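Acyl-CoA synthetase (AMP-forming)/AMP-acid ligase II-like protein (Dyadobacter fermentans, PDB 4GS5) is probably an ATP-dependent acyl-CoA ligase of the AMP-forming family, tentatively assigned to medium-chain fatty acids, that would activate its substrate as an acyl-adenylate. Local coordinates at residues D123-L134 with R149-V160; S178-S186 with V224-D234. All coordinates share one frame; numbering follows the deposited sequence.

Contact 1 (D123-L134 with R149-V160); sequences DFDFVAMVPMQL and RLGKVLLGGAPV. With EDO (1,2-ethanediol), chain B.
V127 and M129 pair with V153 and L155 as two parallel strands, whose axes come within 4.8 Å, 17° from parallel. V127 N donates to K152 O, and L154 N returns a bond to V127 O. M129 N to L154 O and G156 N to M129 O (3.0 Å) continue the ladder. F124 N to R149 O (2.8 Å) adds a bond before the strands. At G151, a side chain would run into F124 O.

The apolar contacts lie on both faces. On that of V127 and M129, the L150 branches do the touching: CD2 meets V127 CG1 at 3.7 Å. The selenomethionine M129 bends at chi3 (55°), which brings its CE across L150 at about a right angle. Its CG packs on L155 CD2. L134 of helix 131-139 also packs here, with CD2 4.2 Å from L155 CD1.

On the other face, F126 and L154 lie side by side. F126 CE1 is 3.8 Å from L154 CB, and K152 CG meets the ring edge in plane. An alanine in place of F126 would probably leave L154 CB and W104 without their aromatic neighbour and open a gap on this face.

Q133 binds back to the helix start: its OE1 accepts from N of V130, the N-cap residue, at 3.0 Å. M132 N donates to a 1,2-ethanediol, probably from the crystallisation liquor.

The contact belongs to the beta-alpha-beta unit of strand 126-129, helix 131-139 and strand 153-155. L134 and L155 also touch I168 of helix 162-169, while L154 reaches Y176 and S178 of strand 175-180.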
loop_
_atom_site.group_PDB
_atom_site.type_symbol
_atom_site.label_atom_id
_atom_site.label_comp_id
_atom_site.label_asym_id
_atom_site.label_seq_id
_atom_site.Cartn_x
_atom_site.Cartn_y
_atom_site.Cartn_z
ATOM N N ASP A 123 -25.097 6.240 11.770
ATOM C CA ASP A 123 -24.441 7.356 12.438
ATOM C C ASP A 123 -23.222 6.867 13.218
ATOM O O ASP A 123 -23.339 6.405 14.346
ATOM C CB ASP A 123 -25.437 8.092 13.342
ATOM C CG ASP A 123 -24.991 9.509 13.673
ATOM O OD1 ASP A 123 -25.546 10.093 14.634
ATOM O OD2 ASP A 123 -24.085 10.034 12.980
ATOM N N PHE A 124 -22.046 6.967 12.608
ATOM C CA PHE A 124 -20.843 6.394 13.196
ATOM C C PHE A 124 -19.768 7.424 13.474
ATOM O O PHE A 124 -19.844 8.557 12.991
ATOM C CB PHE A 124 -20.311 5.285 12.284
ATOM C CG PHE A 124 -21.335 4.247 11.984
ATOM C CD1 PHE A 124 -21.667 3.304 12.939
ATOM C CD2 PHE A 124 -22.010 4.243 10.775
ATOM C CE1 PHE A 124 -22.648 2.347 12.684
ATOM C CE2 PHE A 124 -22.985 3.286 10.508
ATOM C CZ PHE A 124 -23.304 2.344 11.466
ATOM N N ASP A 125 -18.783 7.019 14.271
ATOM C CA ASP A 125 -17.643 7.860 14.599
ATOM C C ASP A 125 -16.412 7.380 13.867
ATOM O O ASP A 125 -15.416 8.088 13.789
ATOM C CB ASP A 125 -17.369 7.834 16.103
ATOM C CG ASP A 125 -18.547 8.360 16.918
ATOM O OD1 ASP A 125 -19.108 9.412 16.556
ATOM O OD2 ASP A 125 -18.930 7.702 17.904
ATOM N N PHE A 126 -16.479 6.154 13.360
ATOM C CA PHE A 126 -15.330 5.553 12.734
ATOM C C PHE A 126 -15.717 4.354 11.878
ATOM O O PHE A 126 -16.563 3.540 12.258
ATOM C CB PHE A 126 -14.302 5.122 13.772
ATOM C CG PHE A 126 -13.086 4.496 13.164
ATOM C CD1 PHE A 126 -12.264 5.230 12.339
ATOM C CD2 PHE A 126 -12.779 3.164 13.403
ATOM C CE1 PHE A 126 -11.137 4.660 11.757
ATOM C CE2 PHE A 126 -11.654 2.587 12.832
ATOM C CZ PHE A 126 -10.836 3.336 12.011
ATOM N N VAL A 127 -15.094 4.249 10.720
ATOM C CA VAL A 127 -15.254 3.052 9.902
ATOM C C VAL A 127 -13.969 2.770 9.151
ATOM O O VAL A 127 -13.318 3.707 8.663
ATOM C CB VAL A 127 -16.404 3.192 8.901
ATOM C CG1 VAL A 127 -16.167 4.387 7.991
ATOM C CG2 VAL A 127 -16.562 1.894 8.081
ATOM N N ALA A 128 -13.595 1.491 9.055
ATOM C CA ALA A 128 -12.468 1.126 8.191
ATOM C C ALA A 128 -13.034 0.406 6.984
ATOM O O ALA A 128 -13.934 -0.416 7.119
ATOM C CB ALA A 128 -11.467 0.247 8.927
HETATM N N MSE A 129 -12.534 0.721 5.798
HETATM C CA MSE A 129 -13.070 0.096 4.607
HETATM C C MSE A 129 -12.053 0.120 3.485
HETATM O O MSE A 129 -10.973 0.687 3.640
HETATM C CB MSE A 129 -14.387 0.769 4.196
HETATM C CG MSE A 129 -14.271 2.207 3.733
HETATM SE SE MSE A 129 -16.046 2.988 3.318
HETATM C CE MSE A 129 -16.934 2.666 5.000
ATOM N N VAL A 130 -12.369 -0.549 2.377
ATOM C CA VAL A 130 -11.496 -0.491 1.214
ATOM C C VAL A 130 -11.995 0.631 0.322
ATOM O O VAL A 130 -13.150 1.043 0.436
ATOM C CB VAL A 130 -11.398 -1.829 0.427
ATOM C CG1 VAL A 130 -10.782 -2.919 1.310
ATOM C CG2 VAL A 130 -12.760 -2.254 -0.123
ATOM N N PRO A 131 -11.115 1.158 -0.538
ATOM C CA PRO A 131 -11.437 2.329 -1.360
ATOM C C PRO A 131 -12.682 2.125 -2.215
ATOM O O PRO A 131 -13.480 3.055 -2.357
ATOM C CB PRO A 131 -10.200 2.466 -2.265
ATOM C CG PRO A 131 -9.079 1.943 -1.404
ATOM C CD PRO A 131 -9.695 0.779 -0.641
HETATM N N MSE A 132 -12.847 0.929 -2.782
HETATM C CA MSE A 132 -14.022 0.655 -3.582
HETATM C C MSE A 132 -15.316 0.794 -2.780
HETATM O O MSE A 132 -16.364 1.157 -3.324
HETATM C CB MSE A 132 -13.947 -0.746 -4.180
HETATM C CG MSE A 132 -14.758 -0.871 -5.418
HETATM SE SE MSE A 132 -14.309 -2.475 -6.390
HETATM C CE MSE A 132 -12.790 -1.845 -7.437
ATOM N N GLN A 133 -15.258 0.486 -1.493
ATOM C CA GLN A 133 -16.452 0.653 -0.666
ATOM C C GLN A 133 -16.837 2.118 -0.516
ATOM O O GLN A 133 -18.024 2.460 -0.517
ATOM C CB GLN A 133 -16.293 -0.007 0.702
ATOM C CG GLN A 133 -16.441 -1.532 0.647
ATOM C CD GLN A 133 -16.111 -2.177 1.974
ATOM O OE1 GLN A 133 -15.093 -1.863 2.588
ATOM N NE2 GLN A 133 -16.974 -3.074 2.432
ATOM N N LEU A 134 -15.841 2.994 -0.387
ATOM C CA LEU A 134 -16.156 4.410 -0.253
ATOM C C LEU A 134 -16.654 4.955 -1.585
ATOM O O LEU A 134 -17.559 5.782 -1.642
ATOM C CB LEU A 134 -14.936 5.206 0.210
ATOM C CG LEU A 134 -15.132 6.713 0.352
ATOM C CD1 LEU A 134 -16.269 6.995 1.328
ATOM C CD2 LEU A 134 -13.823 7.358 0.822
ATOM N N ARG A 149 -22.035 10.465 7.502
ATOM C CA ARG A 149 -22.455 9.689 8.663
ATOM C C ARG A 149 -21.412 8.632 9.046
ATOM O O ARG A 149 -21.516 7.986 10.092
ATOM C CB ARG A 149 -23.814 9.039 8.413
ATOM C CG ARG A 149 -25.021 9.869 8.866
ATOM C CD ARG A 149 -25.160 11.176 8.101
ATOM N NE ARG A 149 -26.551 11.629 8.051
ATOM C CZ ARG A 149 -27.103 12.221 6.996
ATOM N NH1 ARG A 149 -28.372 12.595 7.024
ATOM N NH2 ARG A 149 -26.382 12.438 5.908
ATOM N N LEU A 150 -20.413 8.439 8.192
ATOM C CA LEU A 150 -19.295 7.551 8.527
ATOM C C LEU A 150 -18.407 8.136 9.638
ATOM O O LEU A 150 -17.676 7.392 10.302
ATOM C CB LEU A 150 -18.449 7.238 7.297
ATOM C CG LEU A 150 -19.141 6.467 6.163
ATOM C CD1 LEU A 150 -18.235 6.387 4.934
ATOM C CD2 LEU A 150 -19.550 5.073 6.614
ATOM N N GLY A 151 -18.478 9.457 9.844
ATOM C CA GLY A 151 -17.674 10.123 10.871
ATOM C C GLY A 151 -16.223 10.364 10.462
ATOM O O GLY A 151 -15.793 11.501 10.203
ATOM N N LYS A 152 -15.443 9.293 10.421
ATOM C CA LYS A 152 -14.055 9.398 9.975
ATOM C C LYS A 152 -13.639 8.060 9.377
ATOM O O LYS A 152 -13.973 7.008 9.924
ATOM C CB LYS A 152 -13.150 9.901 11.117
ATOM C CG LYS A 152 -12.069 8.997 11.612
ATOM C CD LYS A 152 -11.002 9.755 12.464
ATOM C CE LYS A 152 -11.560 10.906 13.266
ATOM N NZ LYS A 152 -10.554 11.348 14.303
ATOM N N VAL A 153 -12.982 8.100 8.222
ATOM C CA VAL A 153 -12.767 6.888 7.434
ATOM C C VAL A 153 -11.292 6.510 7.333
ATOM O O VAL A 153 -10.438 7.347 6.977
ATOM C CB VAL A 153 -13.306 7.072 6.004
ATOM C CG1 VAL A 153 -13.025 5.831 5.166
ATOM C CG2 VAL A 153 -14.793 7.379 6.026
ATOM N N LEU A 154 -10.985 5.265 7.669
ATOM C CA LEU A 154 -9.663 4.720 7.401
ATOM C C LEU A 154 -9.745 3.750 6.220
ATOM O O LEU A 154 -10.482 2.754 6.267
ATOM C CB LEU A 154 -9.114 4.016 8.638
ATOM C CG LEU A 154 -7.758 3.352 8.415
ATOM C CD1 LEU A 154 -6.699 4.387 8.138
ATOM C CD2 LEU A 154 -7.373 2.506 9.603
ATOM N N LEU A 155 -9.013 4.062 5.149
ATOM C CA LEU A 155 -8.986 3.205 3.979
ATOM C C LEU A 155 -7.799 2.252 4.004
ATOM O O LEU A 155 -6.699 2.654 4.355
ATOM C CB LEU A 155 -8.936 4.060 2.699
ATOM C CG LEU A 155 -10.154 4.959 2.435
ATOM C CD1 LEU A 155 -9.966 5.800 1.179
ATOM C CD2 LEU A 155 -11.426 4.105 2.320
ATOM N N GLY A 156 -8.038 0.988 3.637
ATOM C CA GLY A 156 -6.974 0.017 3.412
ATOM C C GLY A 156 -6.722 -0.173 1.913
ATOM O O GLY A 156 -6.901 0.778 1.145
ATOM N N GLY A 157 -6.284 -1.362 1.495
ATOM C CA GLY A 157 -6.099 -1.668 0.068
ATOM C C GLY A 157 -5.106 -0.761 -0.677
ATOM O O GLY A 157 -4.318 -0.053 -0.044
ATOM N N ALA A 158 -5.137 -0.780 -2.014
ATOM C CA ALA A 158 -4.154 -0.044 -2.822
ATOM C C ALA A 158 -4.381 1.466 -2.700
ATOM O O ALA A 158 -5.503 1.894 -2.419
ATOM C CB ALA A 158 -4.199 -0.495 -4.308
ATOM N N PRO A 159 -3.310 2.276 -2.869
ATOM C CA PRO A 159 -3.498 3.733 -2.845
ATOM C C PRO A 159 -4.621 4.128 -3.799
ATOM O O PRO A 159 -4.744 3.591 -4.904
ATOM C CB PRO A 159 -2.147 4.276 -3.321
ATOM C CG PRO A 159 -1.161 3.233 -2.889
ATOM C CD PRO A 159 -1.892 1.909 -3.055
ATOM N N VAL A 160 -5.458 5.032 -3.318
ATOM C CA VAL A 160 -6.656 5.488 -4.003
ATOM C C VAL A 160 -6.367 6.041 -5.401
ATOM O O VAL A 160 -5.357 6.721 -5.611
ATOM C CB VAL A 160 -7.313 6.555 -3.117
ATOM C CG1 VAL A 160 -8.333 7.379 -3.880
ATOM C CG2 VAL A 160 -7.922 5.889 -1.881
HETATM C C1 EDO B . -9.291 -0.822 -5.024
HETATM O O1 EDO B . -10.197 0.056 -5.704
HETATM C C2 EDO B . -9.534 -0.802 -3.515
HETATM O O2 EDO B . -10.817 -1.339 -3.162
#

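Contact 2 (S178-S186 with V224-D234); sequences SYGMTETVS and VTNGQTVQTND
Y179 and D234 approach from opposite directions and meet through the phenol oxygen. Y179 OH donates to D234 OD2 at 2.6 Å, and OD2 accepts with its anti lone pair, the one turned away from OD1. OD2 sits at the ring edge, in the ring plane, while the carboxylate plane is turned 61° from the ring. Y179 has CG anti to its backbone N (chi1 172°), which sends the ring across to strand 230-238. The methyl CG2 of T232 lies beside the same hydroxyl, 3.6 Å from Y179 OH. F243 meets the tyrosine ring edge-to-face, and D234 OD1 has a weak bond from W245.

The selenomethionine M181 slides past V230 in the opposite direction, with SE 4.0 Å from V230 CG1. It crosses T232 at about a right angle. T232 keeps its OG1 for an ST turn, accepting from D234 N at 3.1 Å, and for L218 O.

The run YGMTE in 178-186 matches the YGxTE motif of AMP-forming synthetases, which in relatives lies at the adenylate pocket. Here it takes in the last two residues of strand 175-180 and the turn after them, and faces the first half of strand 230-238.

E183 crosses V230 obliquely, its OE2 3.7 Å from V230 CG1. A water links E183 OE1 to T229 O by two weak bonds.

T184 and T225 lie side by side and point the same way, their CG2 methyls 3.8 Å apart. T225 opens a type I' turn that ends at Q228. V224 turns its CB toward T184 O (3.6 Å), and V185 CG2 rests near V224 O (3.5 Å). That carbonyl accepts from Q61 NE2, and V185 also touches L62 of helix 59-72.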
loop_
_atom_site.group_PDB
_atom_site.type_symbol
_atom_site.label_atom_id
_atom_site.label_comp_id
_atom_site.label_asym_id
_atom_site.label_seq_id
_atom_site.Cartn_x
_atom_site.Cartn_y
_atom_site.Cartn_z
ATOM N N SER A 178 -4.094 3.700 5.143
ATOM C CA SER A 178 -3.071 2.946 5.874
ATOM C C SER A 178 -1.894 2.553 4.993
ATOM O O SER A 178 -2.053 2.312 3.790
ATOM C CB SER A 178 -3.668 1.635 6.399
ATOM O OG SER A 178 -4.709 1.892 7.318
ATOM N N TYR A 179 -0.720 2.470 5.599
ATOM C CA TYR A 179 0.383 1.708 5.022
ATOM C C TYR A 179 0.696 0.596 6.014
ATOM O O TYR A 179 0.890 0.865 7.196
ATOM C CB TYR A 179 1.620 2.588 4.827
ATOM C CG TYR A 179 2.867 1.817 4.409
ATOM C CD1 TYR A 179 3.151 1.590 3.070
ATOM C CD2 TYR A 179 3.774 1.346 5.363
ATOM C CE1 TYR A 179 4.308 0.898 2.683
ATOM C CE2 TYR A 179 4.922 0.659 4.991
ATOM C CZ TYR A 179 5.187 0.442 3.652
ATOM O OH TYR A 179 6.330 -0.236 3.285
ATOM N N GLY A 180 0.714 -0.647 5.549
ATOM C CA GLY A 180 0.988 -1.767 6.428
ATOM C C GLY A 180 1.139 -3.049 5.640
ATOM O O GLY A 180 1.164 -3.035 4.404
HETATM N N MSE A 181 1.274 -4.159 6.358
HETATM C CA MSE A 181 1.389 -5.466 5.740
HETATM C C MSE A 181 1.006 -6.509 6.802
HETATM O O MSE A 181 0.932 -6.187 7.988
HETATM C CB MSE A 181 2.825 -5.673 5.287
HETATM C CG MSE A 181 3.816 -5.668 6.448
HETATM SE SE MSE A 181 5.469 -4.668 6.091
HETATM C CE MSE A 181 4.716 -2.912 5.710
ATOM N N THR A 182 0.776 -7.751 6.391
ATOM C CA THR A 182 0.399 -8.780 7.355
ATOM C C THR A 182 1.484 -8.949 8.424
ATOM O O THR A 182 1.166 -9.160 9.599
ATOM C CB THR A 182 0.073 -10.145 6.687
ATOM O OG1 THR A 182 1.284 -10.868 6.448
ATOM C CG2 THR A 182 -0.652 -9.948 5.378
ATOM N N GLU A 183 2.760 -8.859 8.023
ATOM C CA GLU A 183 3.875 -8.977 8.978
ATOM C C GLU A 183 3.876 -7.900 10.072
ATOM O O GLU A 183 4.573 -8.019 11.076
ATOM C CB GLU A 183 5.228 -8.993 8.258
ATOM C CG GLU A 183 5.703 -10.375 7.830
ATOM C CD GLU A 183 7.217 -10.444 7.648
ATOM O OE1 GLU A 183 7.902 -11.045 8.508
ATOM O OE2 GLU A 183 7.724 -9.898 6.645
ATOM N N THR A 184 3.106 -6.840 9.875
ATOM C CA THR A 184 2.990 -5.810 10.905
ATOM C C THR A 184 1.596 -5.845 11.522
ATOM O O THR A 184 1.181 -4.901 12.202
ATOM C CB THR A 184 3.359 -4.379 10.375
ATOM O OG1 THR A 184 2.494 -4.000 9.296
ATOM C CG2 THR A 184 4.826 -4.336 9.898
ATOM N N VAL A 185 0.918 -6.973 11.297
ATOM C CA VAL A 185 -0.481 -7.194 11.662
ATOM C C VAL A 185 -1.410 -6.313 10.838
ATOM O O VAL A 185 -2.189 -6.810 10.014
ATOM C CB VAL A 185 -0.746 -6.975 13.164
ATOM C CG1 VAL A 185 -2.158 -7.429 13.515
ATOM C CG2 VAL A 185 0.272 -7.726 13.989
ATOM N N SER A 186 -1.309 -5.007 11.066
ATOM C CA SER A 186 -2.097 -4.010 10.357
ATOM C C SER A 186 -1.188 -2.828 9.975
ATOM O O SER A 186 -0.032 -3.006 9.578
ATOM C CB SER A 186 -3.245 -3.527 11.255
ATOM O OG SER A 186 -4.319 -2.991 10.503
ATOM N N VAL A 224 4.193 -4.510 17.452
ATOM C CA VAL A 224 3.377 -5.196 16.439
ATOM C C VAL A 224 4.146 -6.245 15.635
ATOM O O VAL A 224 3.538 -7.125 15.029
ATOM C CB VAL A 224 2.627 -4.240 15.471
ATOM C CG1 VAL A 224 1.539 -3.468 16.208
ATOM C CG2 VAL A 224 3.589 -3.315 14.725
ATOM N N THR A 225 5.472 -6.161 15.637
ATOM C CA THR A 225 6.301 -7.176 14.980
ATOM C C THR A 225 7.035 -8.114 15.944
ATOM O O THR A 225 7.961 -8.825 15.542
ATOM C CB THR A 225 7.346 -6.540 14.031
ATOM O OG1 THR A 225 8.291 -5.764 14.788
ATOM C CG2 THR A 225 6.668 -5.661 12.985
ATOM N N ASN A 226 6.623 -8.125 17.208
ATOM C CA ASN A 226 7.326 -8.892 18.229
ATOM C C ASN A 226 8.784 -8.448 18.332
ATOM O O ASN A 226 9.682 -9.247 18.614
ATOM C CB ASN A 226 7.218 -10.396 17.941
ATOM C CG ASN A 226 5.806 -10.809 17.547
ATOM O OD1 ASN A 226 4.839 -10.500 18.248
ATOM N ND2 ASN A 226 5.679 -11.487 16.406
ATOM N N GLY A 227 8.999 -7.158 18.087
ATOM C CA GLY A 227 10.307 -6.542 18.220
ATOM C C GLY A 227 11.300 -6.919 17.135
ATOM O O GLY A 227 12.446 -6.478 17.163
ATOM N N GLN A 228 10.867 -7.735 16.182
ATOM C CA GLN A 228 11.730 -8.129 15.079
ATOM C C GLN A 228 11.584 -7.126 13.943
ATOM O O GLN A 228 10.475 -6.686 13.629
ATOM C CB GLN A 228 11.386 -9.532 14.591
ATOM C CG GLN A 228 11.975 -10.651 15.430
ATOM C CD GLN A 228 12.127 -11.923 14.625
ATOM O OE1 GLN A 228 11.540 -12.060 13.549
ATOM N NE2 GLN A 228 12.922 -12.858 15.134
ATOM N N THR A 229 12.693 -6.747 13.326
ATOM C CA THR A 229 12.600 -5.745 12.274
ATOM C C THR A 229 12.180 -6.406 10.964
ATOM O O THR A 229 12.645 -7.494 10.621
ATOM C CB THR A 229 13.898 -4.928 12.104
ATOM O OG1 THR A 229 14.792 -5.625 11.235
ATOM C CG2 THR A 229 14.568 -4.699 13.452
ATOM N N VAL A 230 11.267 -5.747 10.263
ATOM C CA VAL A 230 10.756 -6.227 8.997
ATOM C C VAL A 230 11.339 -5.345 7.904
ATOM O O VAL A 230 11.195 -4.123 7.944
ATOM C CB VAL A 230 9.216 -6.146 8.970
ATOM C CG1 VAL A 230 8.682 -6.438 7.572
ATOM C CG2 VAL A 230 8.623 -7.103 9.988
ATOM N N GLN A 231 12.009 -5.965 6.939
ATOM C CA GLN A 231 12.645 -5.234 5.848
ATOM C C GLN A 231 11.739 -5.263 4.627
ATOM O O GLN A 231 11.444 -6.342 4.113
ATOM C CB GLN A 231 13.995 -5.879 5.505
ATOM C CG GLN A 231 14.745 -5.150 4.388
ATOM C CD GLN A 231 15.072 -3.713 4.758
ATOM O OE1 GLN A 231 15.898 -3.467 5.633
ATOM N NE2 GLN A 231 14.411 -2.761 4.107
ATOM N N THR A 232 11.274 -4.097 4.173
ATOM C CA THR A 232 10.447 -4.047 2.965
ATOM C C THR A 232 11.350 -3.944 1.752
ATOM O O THR A 232 12.570 -3.831 1.888
ATOM C CB THR A 232 9.497 -2.841 2.945
ATOM O OG1 THR A 232 10.253 -1.626 2.778
ATOM C CG2 THR A 232 8.686 -2.772 4.231
ATOM N N ASN A 233 10.755 -3.993 0.564
ATOM C CA ASN A 233 11.492 -3.662 -0.650
ATOM C C ASN A 233 10.947 -2.344 -1.210
ATOM O O ASN A 233 11.062 -2.072 -2.408
ATOM C CB ASN A 233 11.403 -4.791 -1.688
ATOM C CG ASN A 233 12.053 -6.090 -1.212
ATOM O OD1 ASN A 233 13.185 -6.089 -0.729
ATOM N ND2 ASN A 233 11.336 -7.211 -1.359
ATOM N N ASP A 234 10.346 -1.533 -0.336
ATOM C CA ASP A 234 9.895 -0.195 -0.720
ATOM C C ASP A 234 10.988 0.860 -0.560
ATOM O O ASP A 234 11.380 1.193 0.557
ATOM C CB ASP A 234 8.673 0.241 0.101
ATOM C CG ASP A 234 7.427 -0.580 -0.208
ATOM O OD1 ASP A 234 7.269 -1.038 -1.358
ATOM O OD2 ASP A 234 6.610 -0.767 0.707
HETATM O O HOH W 1 11.008 -10.366 9.636
#

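In the fold
The centres of contacts 1 and 2 lie about 21 Å apart, and the two come in series along the chain: contact 1 closes before contact 2 opens. They are joined through the sheet, where strands 153-155 and 175-180 are neighbours. L155 O and S178 N, 2.9 Å apart, probably form a hydrogen bond. Contact 1 belongs to the parallel strands of the chain. Contact 2 joins the end of strand 175-180 and the turn after it to strand 230-238 and the loop before it. Contact 1 thus lies in the parallel core, while contact 2 holds the motif that in relatives lies at the adenylate pocket.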